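Local coordinates for protein interferon alpha/beta receptor 1 (Mus musculus, PDB 3WCY) that pairs with IFNAR2 to form the cell-surface receptor for type I interferons, whose binding switches on JAK-STAT signalling, at residues Q270-V282 against S291-K303. Sequence-based numbering, arbitrary orientation.
Sequences QDTVYTGTFFLHV and SFWSEEKFIDSQK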
ATOM      1  N   GLN A 270      -4.764  15.365 -16.806  1.00105.78           N
ATOM      2  CA  GLN A 270      -3.811  14.271 -16.571  1.00103.31           C
ATOM      3  C   GLN A 270      -2.329  14.597 -16.870  1.00105.94           C
ATOM      4  O   GLN A 270      -1.446  13.867 -16.408  1.00104.33           O
ATOM      5  CB  GLN A 270      -4.240  13.003 -17.337  1.00103.96           C
ATOM      6  CG  GLN A 270      -5.557  12.383 -16.865  1.00121.95           C
ATOM      7  CD  GLN A 270      -5.826  11.000 -17.429  1.00145.40           C
ATOM      8  OE1 GLN A 270      -5.517  10.686 -18.588  1.00143.56           O
ATOM      9  NE2 GLN A 270      -6.460  10.155 -16.627  1.00135.06           N
ATOM     10  N   ASP A 271      -2.055  15.664 -17.649  1.00102.75           N
ATOM     11  CA  ASP A 271      -0.694  16.081 -18.011  1.00102.13           C
ATOM     12  C   ASP A 271       0.083  16.596 -16.800  1.00102.09           C
ATOM     13  O   ASP A 271       1.264  16.289 -16.645  1.00 99.67           O
ATOM     14  CB  ASP A 271      -0.734  17.155 -19.112  1.00106.45           C
ATOM     15  CG  ASP A 271      -1.575  16.766 -20.306  1.00122.68           C
ATOM     16  OD1 ASP A 271      -0.991  16.487 -21.374  1.00124.66           O
ATOM     17  OD2 ASP A 271      -2.819  16.723 -20.165  1.00131.05           O
ATOM     18  N   THR A 272      -0.601  17.376 -15.951  1.00 98.41           N
ATOM     19  CA  THR A 272      -0.079  18.005 -14.739  1.00 97.86           C
ATOM     20  C   THR A 272      -0.004  17.014 -13.566  1.00 98.27           C
ATOM     21  O   THR A 272       1.026  16.929 -12.894  1.00 96.41           O
ATOM     22  CB  THR A 272      -0.892  19.283 -14.423  1.00110.34           C
ATOM     23  OG1 THR A 272      -2.282  19.048 -14.682  1.00111.47           O
ATOM     24  CG2 THR A 272      -0.422  20.494 -15.231  1.00110.33           C
ATOM     25  N   VAL A 273      -1.095  16.261 -13.349  1.00 93.89           N
ATOM     26  CA  VAL A 273      -1.255  15.242 -12.307  1.00 92.13           C
ATOM     27  C   VAL A 273      -1.054  13.855 -12.959  1.00 95.14           C
ATOM     28  O   VAL A 273      -1.998  13.079 -13.166  1.00 93.75           O
ATOM     29  CB  VAL A 273      -2.603  15.406 -11.545  1.00 96.41           C
ATOM     30  CG1 VAL A 273      -2.560  16.608 -10.613  1.00 96.93           C
ATOM     31  CG2 VAL A 273      -3.783  15.534 -12.504  1.00 97.46           C
ATOM     32  N   TYR A 274       0.209  13.574 -13.306  1.00 92.18           N
ATOM     33  CA  TYR A 274       0.604  12.390 -14.054  1.00 91.68           C
ATOM     34  C   TYR A 274       0.534  11.001 -13.429  1.00 94.07           C
ATOM     35  O   TYR A 274       0.430  10.034 -14.186  1.00 93.94           O
ATOM     36  CB  TYR A 274       1.905  12.612 -14.823  1.00 93.88           C
ATOM     37  CG  TYR A 274       3.092  13.029 -13.988  1.00 95.74           C
ATOM     38  CD1 TYR A 274       3.957  12.078 -13.454  1.00 96.48           C
ATOM     39  CD2 TYR A 274       3.428  14.372 -13.841  1.00 97.68           C
ATOM     40  CE1 TYR A 274       5.098  12.454 -12.750  1.00 97.68           C
ATOM     41  CE2 TYR A 274       4.567  14.761 -13.139  1.00 98.77           C
ATOM     42  CZ  TYR A 274       5.403  13.796 -12.596  1.00105.98           C
ATOM     43  OH  TYR A 274       6.524  14.160 -11.886  1.00107.27           O
ATOM     44  N   THR A 275       0.573  10.876 -12.094  1.00 89.29           N
ATOM     45  CA  THR A 275       0.506   9.549 -11.459  1.00 87.45           C
ATOM     46  C   THR A 275      -0.890   8.934 -11.475  1.00 90.65           C
ATOM     47  O   THR A 275      -1.882   9.653 -11.572  1.00 90.03           O
ATOM     48  CB  THR A 275       1.196   9.516 -10.085  1.00 93.64           C
ATOM     49  OG1 THR A 275       0.658  10.535  -9.240  1.00 96.12           O
ATOM     50  CG2 THR A 275       2.711   9.632 -10.189  1.00 89.36           C
ATOM     51  N   GLY A 276      -0.940   7.604 -11.402  1.00 87.90           N
ATOM     52  CA  GLY A 276      -2.177   6.825 -11.400  1.00 88.29           C
ATOM     53  C   GLY A 276      -2.992   7.013 -10.138  1.00 93.09           C
ATOM     54  O   GLY A 276      -4.224   6.914 -10.159  1.00 92.93           O
ATOM     55  N   THR A 277      -2.284   7.266  -9.029  1.00 89.66           N
ATOM     56  CA  THR A 277      -2.852   7.540  -7.721  1.00 89.99           C
ATOM     57  C   THR A 277      -2.195   8.788  -7.175  1.00 95.33           C
ATOM     58  O   THR A 277      -0.983   8.965  -7.321  1.00 94.37           O
ATOM     59  CB  THR A 277      -2.707   6.349  -6.759  1.00 98.95           C
ATOM     60  OG1 THR A 277      -1.359   5.884  -6.723  1.00 98.81           O
ATOM     61  CG2 THR A 277      -3.649   5.216  -7.081  1.00 97.75           C
ATOM     62  N   PHE A 278      -3.001   9.671  -6.572  1.00 94.08           N
ATOM     63  CA  PHE A 278      -2.517  10.913  -5.979  1.00 94.76           C
ATOM     64  C   PHE A 278      -3.404  11.488  -4.864  1.00 96.22           C
ATOM     65  O   PHE A 278      -4.574  11.119  -4.738  1.00 95.41           O
ATOM     66  CB  PHE A 278      -2.110  11.961  -7.047  1.00 98.18           C
ATOM     67  CG  PHE A 278      -3.186  12.529  -7.942  1.00101.43           C
ATOM     68  CD1 PHE A 278      -3.719  13.790  -7.701  1.00106.30           C
ATOM     69  CD2 PHE A 278      -3.598  11.847  -9.080  1.00103.84           C
ATOM     70  CE1 PHE A 278      -4.690  14.335  -8.551  1.00108.55           C
ATOM     71  CE2 PHE A 278      -4.566  12.392  -9.930  1.00108.05           C
ATOM     72  CZ  PHE A 278      -5.107  13.632  -9.659  1.00107.42           C
ATOM     73  N   PHE A 279      -2.812  12.352  -4.027  1.00 91.93           N
ATOM     74  CA  PHE A 279      -3.466  13.026  -2.902  1.00 91.97           C
ATOM     75  C   PHE A 279      -3.652  14.498  -3.247  1.00 98.08           C
ATOM     76  O   PHE A 279      -2.806  15.069  -3.935  1.00 98.22           O
ATOM     77  CB  PHE A 279      -2.613  12.906  -1.620  1.00 92.41           C
ATOM     78  CG  PHE A 279      -2.420  11.509  -1.085  1.00 92.00           C
ATOM     79  CD1 PHE A 279      -1.325  10.744  -1.469  1.00 93.84           C
ATOM     80  CD2 PHE A 279      -3.311  10.969  -0.166  1.00 93.21           C
ATOM     81  CE1 PHE A 279      -1.142   9.455  -0.963  1.00 93.76           C
ATOM     82  CE2 PHE A 279      -3.121   9.681   0.347  1.00 94.73           C
ATOM     83  CZ  PHE A 279      -2.045   8.932  -0.060  1.00 92.26           C
ATOM     84  N   LEU A 280      -4.733  15.123  -2.756  1.00 95.99           N
ATOM     85  CA  LEU A 280      -4.976  16.542  -3.029  1.00 97.54           C
ATOM     86  C   LEU A 280      -5.126  17.415  -1.766  1.00102.87           C
ATOM     87  O   LEU A 280      -5.734  17.000  -0.774  1.00101.71           O
ATOM     88  CB  LEU A 280      -6.157  16.746  -3.999  1.00 98.40           C
ATOM     89  CG  LEU A 280      -5.931  16.323  -5.456  1.00102.31           C
ATOM     90  CD1 LEU A 280      -7.141  15.616  -6.010  1.00102.31           C
ATOM     91  CD2 LEU A 280      -5.598  17.503  -6.327  1.00105.27           C
ATOM     92  N   HIS A 281      -4.542  18.624  -1.829  1.00100.95           N
ATOM     93  CA  HIS A 281      -4.558  19.674  -0.805  1.00101.77           C
ATOM     94  C   HIS A 281      -5.579  20.724  -1.237  1.00109.84           C
ATOM     95  O   HIS A 281      -5.719  20.962  -2.439  1.00110.95           O
ATOM     96  CB  HIS A 281      -3.185  20.368  -0.761  1.00101.97           C
ATOM     97  CG  HIS A 281      -2.302  19.979   0.377  1.00103.71           C
ATOM     98  ND1 HIS A 281      -0.977  20.379   0.418  1.00105.04           N
ATOM     99  CD2 HIS A 281      -2.581  19.269   1.494  1.00104.35           C
ATOM    100  CE1 HIS A 281      -0.492  19.895   1.546  1.00103.58           C
ATOM    101  NE2 HIS A 281      -1.420  19.213   2.224  1.00103.57           N
ATOM    102  N   VAL A 282      -6.292  21.356  -0.280  1.00107.83           N
ATOM    103  CA  VAL A 282      -7.276  22.405  -0.600  1.00142.00           C
ATOM    104  C   VAL A 282      -7.093  23.593   0.342  1.00172.92           C
ATOM    105  O   VAL A 282      -5.983  24.098   0.493  1.00136.47           O
ATOM    106  CB  VAL A 282      -8.767  21.939  -0.655  1.00146.47           C
ATOM    107  CG1 VAL A 282      -9.621  22.944  -1.426  1.00148.27           C
ATOM    108  CG2 VAL A 282      -8.923  20.545  -1.267  1.00145.03           C
ATOM    109  N   SER A 291      -4.229  30.303   6.534  1.00110.35           N
ATOM    110  CA  SER A 291      -4.939  29.075   6.916  1.00108.57           C
ATOM    111  C   SER A 291      -4.042  27.831   6.839  1.00110.00           C
ATOM    112  O   SER A 291      -3.089  27.806   6.056  1.00110.16           O
ATOM    113  CB  SER A 291      -6.179  28.887   6.042  1.00111.52           C
ATOM    114  OG  SER A 291      -6.879  27.689   6.339  1.00115.29           O
ATOM    115  N   PHE A 292      -4.355  26.794   7.646  1.00103.34           N
ATOM    116  CA  PHE A 292      -3.616  25.530   7.616  1.00100.31           C
ATOM    117  C   PHE A 292      -4.040  24.729   6.367  1.00102.71           C
ATOM    118  O   PHE A 292      -4.821  25.235   5.557  1.00103.49           O
ATOM    119  CB  PHE A 292      -3.835  24.721   8.917  1.00100.83           C
ATOM    120  CG  PHE A 292      -3.062  25.221  10.118  1.00101.84           C
ATOM    121  CD1 PHE A 292      -1.670  25.206  10.128  1.00103.84           C
ATOM    122  CD2 PHE A 292      -3.724  25.692  11.244  1.00104.24           C
ATOM    123  CE1 PHE A 292      -0.956  25.674  11.237  1.00104.57           C
ATOM    124  CE2 PHE A 292      -3.010  26.169  12.349  1.00106.77           C
ATOM    125  CZ  PHE A 292      -1.631  26.153  12.339  1.00104.03           C
ATOM    126  N   TRP A 293      -3.516  23.504   6.189  1.00 96.48           N
ATOM    127  CA  TRP A 293      -3.900  22.681   5.046  1.00 94.89           C
ATOM    128  C   TRP A 293      -5.082  21.780   5.373  1.00 99.65           C
ATOM    129  O   TRP A 293      -5.196  21.273   6.492  1.00 98.55           O
ATOM    130  CB  TRP A 293      -2.722  21.858   4.522  1.00 91.39           C
ATOM    131  CG  TRP A 293      -1.703  22.656   3.773  1.00 92.07           C
ATOM    132  CD1 TRP A 293      -0.423  22.916   4.161  1.00 94.47           C
ATOM    133  CD2 TRP A 293      -1.868  23.271   2.491  1.00 92.68           C
ATOM    134  NE1 TRP A 293       0.222  23.656   3.201  1.00 94.33           N
ATOM    135  CE2 TRP A 293      -0.642  23.892   2.164  1.00 96.58           C
ATOM    136  CE3 TRP A 293      -2.940  23.366   1.583  1.00 94.75           C
ATOM    137  CZ2 TRP A 293      -0.457  24.606   0.972  1.00 96.93           C
ATOM    138  CZ3 TRP A 293      -2.752  24.061   0.397  1.00 97.22           C
ATOM    139  CH2 TRP A 293      -1.524  24.672   0.102  1.00 98.07           C
ATOM    140  N   SER A 294      -5.947  21.571   4.374  1.00 98.06           N
ATOM    141  CA  SER A 294      -7.139  20.724   4.432  1.00 98.83           C
ATOM    142  C   SER A 294      -6.759  19.230   4.487  1.00102.36           C
ATOM    143  O   SER A 294      -5.585  18.880   4.316  1.00101.41           O
ATOM    144  CB  SER A 294      -8.006  20.991   3.202  1.00104.58           C
ATOM    145  OG  SER A 294      -9.057  20.051   3.040  1.00116.13           O
ATOM    146  N   GLU A 295      -7.769  18.351   4.698  1.00 98.93           N
ATOM    147  CA  GLU A 295      -7.592  16.898   4.721  1.00 97.55           C
ATOM    148  C   GLU A 295      -7.090  16.462   3.350  1.00101.76           C
ATOM    149  O   GLU A 295      -7.569  16.969   2.332  1.00102.33           O
ATOM    150  CB  GLU A 295      -8.922  16.190   5.043  1.00 99.26           C
ATOM    151  CG  GLU A 295      -8.772  14.712   5.353  1.00109.17           C
ATOM    152  CD  GLU A 295      -9.981  13.866   5.009  1.00137.38           C
ATOM    153  OE1 GLU A 295      -9.952  13.193   3.954  1.00139.85           O
ATOM    154  OE2 GLU A 295     -10.955  13.872   5.795  1.00135.28           O
ATOM    155  N   GLU A 296      -6.106  15.555   3.329  1.00 97.47           N
ATOM    156  CA  GLU A 296      -5.535  15.035   2.090  1.00 96.63           C
ATOM    157  C   GLU A 296      -6.524  14.056   1.477  1.00101.84           C
ATOM    158  O   GLU A 296      -6.830  13.029   2.086  1.00100.17           O
ATOM    159  CB  GLU A 296      -4.173  14.368   2.349  1.00 96.64           C
ATOM    160  CG  GLU A 296      -3.113  15.337   2.838  1.00106.18           C
ATOM    161  CD  GLU A 296      -2.116  14.776   3.831  1.00131.39           C
ATOM    162  OE1 GLU A 296      -2.545  14.188   4.850  1.00129.05           O
ATOM    163  OE2 GLU A 296      -0.900  14.978   3.616  1.00130.16           O
ATOM    164  N   LYS A 297      -7.073  14.410   0.301  1.00101.53           N
ATOM    165  CA  LYS A 297      -8.028  13.565  -0.414  1.00102.51           C
ATOM    166  C   LYS A 297      -7.295  12.671  -1.416  1.00108.24           C
ATOM    167  O   LYS A 297      -6.712  13.172  -2.380  1.00108.04           O
ATOM    168  CB  LYS A 297      -9.127  14.410  -1.097  1.00106.39           C
ATOM    169  CG  LYS A 297     -10.157  13.601  -1.895  1.00119.44           C
ATOM    170  CD  LYS A 297     -11.192  12.905  -1.012  1.00129.31           C
ATOM    171  CE  LYS A 297     -12.061  11.947  -1.788  1.00139.76           C
ATOM    172  NZ  LYS A 297     -11.363  10.663  -2.054  1.00147.25           N
ATOM    173  N   PHE A 298      -7.316  11.351  -1.166  1.00105.95           N
ATOM    174  CA  PHE A 298      -6.685  10.355  -2.025  1.00105.86           C
ATOM    175  C   PHE A 298      -7.663   9.886  -3.075  1.00113.81           C
ATOM    176  O   PHE A 298      -8.762   9.441  -2.739  1.00113.93           O
ATOM    177  CB  PHE A 298      -6.191   9.153  -1.209  1.00106.50           C
ATOM    178  CG  PHE A 298      -5.642   8.019  -2.044  1.00106.90           C
ATOM    179  CD1 PHE A 298      -4.410   8.133  -2.676  1.00109.18           C
ATOM    180  CD2 PHE A 298      -6.355   6.837  -2.195  1.00108.74           C
ATOM    181  CE1 PHE A 298      -3.906   7.088  -3.449  1.00109.18           C
ATOM    182  CE2 PHE A 298      -5.847   5.790  -2.968  1.00110.76           C
ATOM    183  CZ  PHE A 298      -4.625   5.922  -3.587  1.00108.15           C
ATOM    184  N   ILE A 299      -7.250   9.945  -4.342  1.00113.27           N
ATOM    185  CA  ILE A 299      -8.079   9.507  -5.460  1.00114.80           C
ATOM    186  C   ILE A 299      -7.284   8.706  -6.471  1.00120.40           C
ATOM    187  O   ILE A 299      -6.239   9.162  -6.938  1.00119.49           O
ATOM    188  CB  ILE A 299      -8.914  10.652  -6.111  1.00119.46           C
ATOM    189  CG1 ILE A 299      -8.113  11.963  -6.240  1.00120.48           C
ATOM    190  CG2 ILE A 299     -10.228  10.876  -5.369  1.00121.06           C
ATOM    191  CD1 ILE A 299      -7.611  12.212  -7.597  1.00128.70           C
ATOM    192  N   ASP A 300      -7.773   7.492  -6.779  1.00119.10           N
ATOM    193  CA  ASP A 300      -7.179   6.576  -7.752  1.00119.24           C
ATOM    194  C   ASP A 300      -7.832   6.789  -9.118  1.00126.43           C
ATOM    195  O   ASP A 300      -9.051   6.651  -9.244  1.00126.88           O
ATOM    196  CB  ASP A 300      -7.339   5.111  -7.297  1.00120.21           C
ATOM    197  CG  ASP A 300      -7.234   4.094  -8.422  1.00130.09           C
ATOM    198  OD1 ASP A 300      -6.142   3.987  -9.029  1.00129.99           O
ATOM    199  OD2 ASP A 300      -8.252   3.441  -8.726  1.00136.57           O
ATOM    200  N   SER A 301      -7.020   7.124 -10.133  1.00124.70           N
ATOM    201  CA  SER A 301      -7.497   7.327 -11.499  1.00126.00           C
ATOM    202  C   SER A 301      -7.182   6.082 -12.324  1.00130.93           C
ATOM    203  O   SER A 301      -6.055   5.908 -12.796  1.00129.92           O
ATOM    204  CB  SER A 301      -6.888   8.585 -12.112  1.00130.33           C
ATOM    205  OG  SER A 301      -5.469   8.554 -12.111  1.00138.53           O
ATOM    206  N   GLN A 302      -8.166   5.182 -12.434  1.00129.09           N
ATOM    207  CA  GLN A 302      -7.997   3.936 -13.170  1.00129.12           C
ATOM    208  C   GLN A 302      -9.098   3.711 -14.191  1.00135.91           C
ATOM    209  O   GLN A 302     -10.280   3.890 -13.882  1.00136.42           O
ATOM    210  CB  GLN A 302      -7.873   2.740 -12.211  1.00129.55           C
ATOM    211  CG  GLN A 302      -6.951   1.637 -12.728  1.00147.22           C
ATOM    212  CD  GLN A 302      -5.498   2.058 -12.755  1.00169.18           C
ATOM    213  OE1 GLN A 302      -4.811   2.071 -11.729  1.00165.39           O
ATOM    214  NE2 GLN A 302      -5.000   2.418 -13.931  1.00162.00           N
ATOM    215  N   LYS A 303      -8.706   3.306 -15.408  1.00133.69           N
ATOM    216  CA  LYS A 303      -9.631   3.031 -16.504  1.00134.93           C
ATOM    217  C   LYS A 303     -10.251   1.630 -16.329  1.00139.80           C
ATOM    218  O   LYS A 303     -10.147   0.775 -17.217  1.00139.34           O
ATOM    219  CB  LYS A 303      -8.923   3.195 -17.862  1.00137.68           C
TER
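Trp-293 lays its indole over one face of the His-281 imidazole in an almost parallel offset stack, five-membered ring centroids 4.1 Å apart; at the indole edge CZ3 meets Val-282 O. With an alanine in place of Trp-293, that face would probably lose its cover, leaving the imidazole its stack with Trp-252. The Phe-278 ring takes Ile-299 CD1 on one face, 3.5 Å from CZ, and Val-273 on the other, with Leu-280 CD2 at its edge. Apolar, beta-branched Ile-299 suits a strand; its CG1, between backbone N and carbonyl carbon (chi1 41°), brings CD1 against Leu-280 CD1. On the sheet's other side the Phe-279 and Phe-298 rings meet obliquely (45°), Phe-298 CD1 over one Phe-279 face, CB against CE2; Thr-277 packs on Phe-298, its hydroxyl bonding an acidic side chain of another protein. Antiparallel ladder bonds join the backbones, Ile-299 N to Phe-278 O nearly straight (174°). Gly-276 O takes Ser-301 N nearly head-on and OG from above the carbonyl plane, the short hydroxyl adding a second grip. In this third extracellular fibronectin type-III domain, 297-300 is outermost in the sheet within this chain; 277-281 separates it from 235-238, Phe-278 and Leu-280 packing on Phe-268.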